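Local coordinates for galactose-binding-like protein (Bacteroides thetaiotaomicron, PDB 7M1B) that is a SusE-like, probably sugar-binding protein with a galactose-binding-like domain, from a family that may also have some degradative capacity, at residues L231-N242 with V369-Y377. Numbering follows the deposited sequence.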
loop_
_atom_site.group_PDB
_atom_site.type_symbol
_atom_site.label_atom_id
_atom_site.label_comp_id
_atom_site.label_asym_id
_atom_site.label_seq_id
_atom_site.Cartn_x
_atom_site.Cartn_y
_atom_site.Cartn_z
ATOM N N LEU A 231 -7.724 -2.216 -15.787
ATOM C CA LEU A 231 -7.950 -2.219 -14.348
ATOM C C LEU A 231 -8.378 -0.865 -13.793
ATOM O O LEU A 231 -8.795 -0.780 -12.618
ATOM C CB LEU A 231 -6.708 -2.664 -13.563
ATOM C CG LEU A 231 -6.144 -4.051 -13.964
ATOM C CD1 LEU A 231 -4.953 -4.329 -13.002
ATOM C CD2 LEU A 231 -7.271 -5.130 -13.768
ATOM N N PHE A 232 -8.387 0.159 -14.656
ATOM C CA PHE A 232 -8.676 1.504 -14.156
ATOM C C PHE A 232 -9.745 2.162 -15.028
ATOM O O PHE A 232 -9.870 3.398 -14.959
ATOM C CB PHE A 232 -7.367 2.322 -14.331
ATOM C CG PHE A 232 -6.131 1.650 -13.768
ATOM C CD1 PHE A 232 -6.006 1.319 -12.412
ATOM C CD2 PHE A 232 -5.136 1.174 -14.671
ATOM C CE1 PHE A 232 -4.870 0.683 -11.911
ATOM C CE2 PHE A 232 -4.023 0.512 -14.146
ATOM C CZ PHE A 232 -3.893 0.203 -12.808
ATOM N N ASN A 233 -10.635 1.361 -15.598
ATOM C CA ASN A 233 -11.649 1.939 -16.502
ATOM C C ASN A 233 -13.034 2.164 -15.830
ATOM O O ASN A 233 -14.022 2.509 -16.502
ATOM C CB ASN A 233 -11.758 1.119 -17.773
ATOM C CG ASN A 233 -12.285 -0.267 -17.530
ATOM O OD1 ASN A 233 -12.684 -0.613 -16.404
ATOM N ND2 ASN A 233 -12.209 -1.109 -18.557
ATOM N N GLY A 234 -13.163 1.793 -14.570
ATOM C CA GLY A 234 -14.374 1.942 -13.766
ATOM C C GLY A 234 -15.284 0.714 -13.815
ATOM O O GLY A 234 -16.210 0.646 -13.017
ATOM N N ASP A 235 -15.063 -0.251 -14.724
ATOM C CA ASP A 235 -16.015 -1.361 -14.913
ATOM C C ASP A 235 -15.639 -2.453 -13.903
ATOM O O ASP A 235 -14.591 -3.085 -13.985
ATOM C CB ASP A 235 -15.916 -1.916 -16.342
ATOM C CG ASP A 235 -16.896 -3.060 -16.726
ATOM O OD1 ASP A 235 -17.765 -3.529 -15.899
ATOM O OD2 ASP A 235 -16.819 -3.514 -17.903
ATOM N N HIS A 236 -16.540 -2.708 -12.952
ATOM C CA HIS A 236 -16.258 -3.732 -11.949
ATOM C C HIS A 236 -17.599 -4.259 -11.404
ATOM O O HIS A 236 -18.663 -3.745 -11.781
ATOM C CB HIS A 236 -15.408 -3.121 -10.839
ATOM C CG HIS A 236 -16.157 -2.109 -10.007
ATOM N ND1 HIS A 236 -16.516 -0.840 -10.570
ATOM C CD2 HIS A 236 -16.794 -2.188 -8.822
ATOM C CE1 HIS A 236 -17.239 -0.159 -9.649
ATOM N NE2 HIS A 236 -17.376 -0.961 -8.569
ATOM N N GLY A 237 -17.520 -5.368 -10.642
ATOM C CA GLY A 237 -18.641 -5.933 -9.917
ATOM C C GLY A 237 -18.931 -7.357 -10.388
ATOM O O GLY A 237 -18.292 -7.905 -11.341
ATOM N N LEU A 238 -19.905 -7.966 -9.736
ATOM C CA LEU A 238 -20.199 -9.397 -9.871
ATOM C C LEU A 238 -20.437 -9.776 -11.305
ATOM O O LEU A 238 -19.852 -10.763 -11.813
ATOM C CB LEU A 238 -21.422 -9.739 -9.030
ATOM C CG LEU A 238 -21.789 -11.217 -9.047
ATOM C CD1 LEU A 238 -20.669 -12.096 -8.401
ATOM C CD2 LEU A 238 -23.121 -11.418 -8.255
ATOM N N ASN A 239 -21.261 -8.980 -12.006
ATOM C CA ASN A 239 -21.704 -9.299 -13.345
ATOM C C ASN A 239 -20.800 -8.727 -14.455
ATOM O O ASN A 239 -21.179 -8.700 -15.614
ATOM C CB ASN A 239 -23.179 -8.978 -13.555
ATOM C CG ASN A 239 -24.098 -9.994 -12.927
ATOM O OD1 ASN A 239 -23.647 -11.099 -12.590
ATOM N ND2 ASN A 239 -25.356 -9.614 -12.723
ATOM N N SER A 240 -19.699 -8.089 -14.076
ATOM C CA SER A 240 -18.797 -7.478 -15.038
ATOM C C SER A 240 -17.976 -8.524 -15.805
ATOM O O SER A 240 -17.517 -9.529 -15.199
ATOM C CB SER A 240 -17.879 -6.565 -14.311
ATOM O OG SER A 240 -16.909 -5.983 -15.188
ATOM N N TRP A 241 -17.787 -8.225 -17.090
ATOM C CA TRP A 241 -16.877 -9.017 -17.958
ATOM C C TRP A 241 -15.516 -8.310 -18.104
ATOM O O TRP A 241 -14.666 -8.688 -18.948
ATOM C CB TRP A 241 -17.527 -9.296 -19.353
ATOM C CG TRP A 241 -17.934 -10.752 -19.441
ATOM C CD1 TRP A 241 -17.339 -11.718 -20.232
ATOM C CD2 TRP A 241 -18.975 -11.430 -18.710
ATOM N NE1 TRP A 241 -17.957 -12.907 -20.012
ATOM C CE2 TRP A 241 -18.927 -12.776 -19.071
ATOM C CE3 TRP A 241 -19.881 -11.024 -17.705
ATOM C CZ2 TRP A 241 -19.816 -13.724 -18.575
ATOM C CZ3 TRP A 241 -20.738 -11.970 -17.160
ATOM C CH2 TRP A 241 -20.683 -13.308 -17.590
ATOM N N ASN A 242 -15.246 -7.268 -17.298
ATOM C CA ASN A 242 -13.976 -6.551 -17.488
ATOM C C ASN A 242 -12.798 -7.274 -16.821
ATOM O O ASN A 242 -12.969 -8.016 -15.847
ATOM C CB ASN A 242 -14.096 -5.240 -16.704
ATOM C CG ASN A 242 -12.953 -4.283 -17.014
ATOM O OD1 ASN A 242 -12.644 -4.049 -18.171
ATOM N ND2 ASN A 242 -12.165 -3.896 -16.022
ATOM N N VAL A 369 -2.109 -14.542 -14.104
ATOM C CA VAL A 369 -2.610 -13.387 -13.362
ATOM C C VAL A 369 -3.767 -12.799 -14.157
ATOM O O VAL A 369 -3.497 -12.370 -15.255
ATOM C CB VAL A 369 -1.438 -12.389 -13.177
ATOM C CG1 VAL A 369 -1.951 -11.137 -12.452
ATOM C CG2 VAL A 369 -0.350 -13.035 -12.278
ATOM N N VAL A 370 -4.918 -12.588 -13.474
ATOM C CA VAL A 370 -6.061 -11.990 -14.176
ATOM C C VAL A 370 -6.778 -11.206 -13.068
ATOM O O VAL A 370 -6.990 -11.748 -11.975
ATOM C CB VAL A 370 -7.064 -13.016 -14.733
ATOM C CG1 VAL A 370 -8.205 -12.274 -15.459
ATOM C CG2 VAL A 370 -6.389 -13.920 -15.761
ATOM N N MET A 371 -7.026 -9.920 -13.291
ATOM C CA MET A 371 -7.775 -9.130 -12.278
ATOM C C MET A 371 -8.812 -8.250 -12.939
ATOM O O MET A 371 -8.784 -8.081 -14.127
ATOM C CB MET A 371 -6.782 -8.289 -11.490
ATOM C CG MET A 371 -6.000 -9.201 -10.452
ATOM S SD MET A 371 -6.943 -10.324 -9.214
ATOM C CE MET A 371 -7.399 -9.030 -8.061
ATOM N N GLN A 372 -9.690 -7.595 -12.124
ATOM C CA GLN A 372 -10.803 -6.851 -12.752
ATOM C C GLN A 372 -10.567 -5.348 -12.578
ATOM O O GLN A 372 -10.927 -4.556 -13.458
ATOM C CB GLN A 372 -12.149 -7.184 -12.052
ATOM C CG GLN A 372 -13.384 -6.567 -12.675
ATOM C CD GLN A 372 -14.556 -7.003 -11.826
ATOM O OE1 GLN A 372 -14.879 -6.380 -10.785
ATOM N NE2 GLN A 372 -15.257 -8.038 -12.262
ATOM N N GLN A 373 -10.068 -4.910 -11.418
ATOM C CA GLN A 373 -10.092 -3.447 -11.131
ATOM C C GLN A 373 -9.178 -3.130 -9.952
ATOM O O GLN A 373 -9.117 -3.943 -9.012
ATOM C CB GLN A 373 -11.536 -2.984 -10.838
ATOM C CG GLN A 373 -11.705 -1.462 -10.951
ATOM C CD GLN A 373 -11.917 -0.859 -12.345
ATOM O OE1 GLN A 373 -11.919 0.358 -12.473
ATOM N NE2 GLN A 373 -11.756 -1.627 -13.415
ATOM N N LEU A 374 -8.547 -1.918 -9.966
ATOM C CA LEU A 374 -7.744 -1.468 -8.803
ATOM C C LEU A 374 -8.014 0.027 -8.616
ATOM O O LEU A 374 -7.943 0.773 -9.629
ATOM C CB LEU A 374 -6.256 -1.564 -9.117
ATOM C CG LEU A 374 -5.704 -2.963 -9.264
ATOM C CD1 LEU A 374 -4.236 -2.875 -9.694
ATOM C CD2 LEU A 374 -5.837 -3.681 -7.909
ATOM N N TRP A 375 -8.564 0.392 -7.450
ATOM C CA TRP A 375 -8.732 1.812 -7.158
ATOM C C TRP A 375 -7.778 2.223 -6.049
ATOM O O TRP A 375 -7.768 1.586 -5.021
ATOM C CB TRP A 375 -10.173 2.092 -6.714
ATOM C CG TRP A 375 -11.208 2.002 -7.802
ATOM C CD1 TRP A 375 -10.984 1.644 -9.105
ATOM C CD2 TRP A 375 -12.623 2.164 -7.611
ATOM N NE1 TRP A 375 -12.190 1.638 -9.764
ATOM C CE2 TRP A 375 -13.212 1.946 -8.867
ATOM C CE3 TRP A 375 -13.452 2.569 -6.524
ATOM C CZ2 TRP A 375 -14.602 2.041 -9.063
ATOM C CZ3 TRP A 375 -14.813 2.672 -6.760
ATOM C CH2 TRP A 375 -15.403 2.415 -8.005
ATOM N N PHE A 376 -7.052 3.343 -6.242
ATOM C CA PHE A 376 -6.041 3.797 -5.274
ATOM C C PHE A 376 -6.566 5.065 -4.580
ATOM O O PHE A 376 -7.187 5.898 -5.240
ATOM C CB PHE A 376 -4.720 4.087 -5.969
ATOM C CG PHE A 376 -3.877 2.851 -6.162
ATOM C CD1 PHE A 376 -4.346 1.737 -6.814
ATOM C CD2 PHE A 376 -2.630 2.773 -5.516
ATOM C CE1 PHE A 376 -3.521 0.617 -6.904
ATOM C CE2 PHE A 376 -1.819 1.661 -5.633
ATOM C CZ PHE A 376 -2.344 0.538 -6.206
ATOM N N TYR A 377 -6.210 5.213 -3.317
ATOM C CA TYR A 377 -6.638 6.351 -2.530
ATOM C C TYR A 377 -5.429 7.013 -1.938
ATOM O O TYR A 377 -4.491 6.313 -1.571
ATOM C CB TYR A 377 -7.607 5.966 -1.401
ATOM C CG TYR A 377 -8.927 5.433 -1.925
ATOM C CD1 TYR A 377 -9.033 4.089 -2.323
ATOM C CD2 TYR A 377 -10.027 6.257 -2.087
ATOM C CE1 TYR A 377 -10.210 3.581 -2.853
ATOM C CE2 TYR A 377 -11.225 5.768 -2.602
ATOM C CZ TYR A 377 -11.311 4.426 -2.979
ATOM O OH TYR A 377 -12.489 3.924 -3.469
HETATM O O HOH W 1 -14.819 -9.673 -14.704
#
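Gln372 grips Gly237 of the loop 231-242 through both ends of its amide, from a classic beta bulge in which Gln372 and Gln373 both lie opposite Trp274 of strand 256-274. The contact ties that loop to the beta-sheet of the galactose-binding-like domain.

Six hydrogen bonds cross the contact, one of them weak. Gln372, its CG anti to the backbone N (chi1 -175°) and its chain extended, lays its amide against Gly237: OE1 accepts from Gly237 N at 2.8 Å, the donor lying above the carbonyl plane, while NE2 donates to Gly237 O. That same oxygen closes the type I turn by accepting from Ser240 N, which arrives from the opposite face. A glutamine suits this place because one amide serves both polar atoms of a glycine backbone; at Gly237's backbone angles a CB would jam against the preceding carbonyl oxygen, and Gly234 has positive phi.

Gln373 is bent at chi2 (82°), which turns its amide toward Gly234 and Asn233. OE1 accepts twice, from Gly234 N at 2.8 Å and, on a lone pair in its carbonyl plane, from Trp375 NE1. NE2 bridges Asn233 OD1 and Gln372 O, so both ends fix the amide's rotation. Asn233 OD1 also takes Asp235 N in an Asx turn. Asn242 ND2, bonded to Ser230 O, adds a weak bond to Gln372 O. Leu374 N bonds Leu231 O at 2.9 Å.

A buried apolar patch joins Leu231 and Phe232 to Met371 and Leu374. Leu231 CD1 rests alongside Leu374 CD1 at 3.7 Å, CD2 touches Met371 CB, and Phe232 sets CE1 against Leu374 CB; leucine methyls and an aromatic ring suit this non-polar side.

Farther along the strand, Trp375 turns the edge of its six-membered ring toward the face of His236, centroids 4.8 Å apart and planes at 69°; ND1 donating to Gly234 O steadies the imidazole. A water accepts from Gln372 NE2 at 3.0 Å and donates to Ser240 O and Asn242 O.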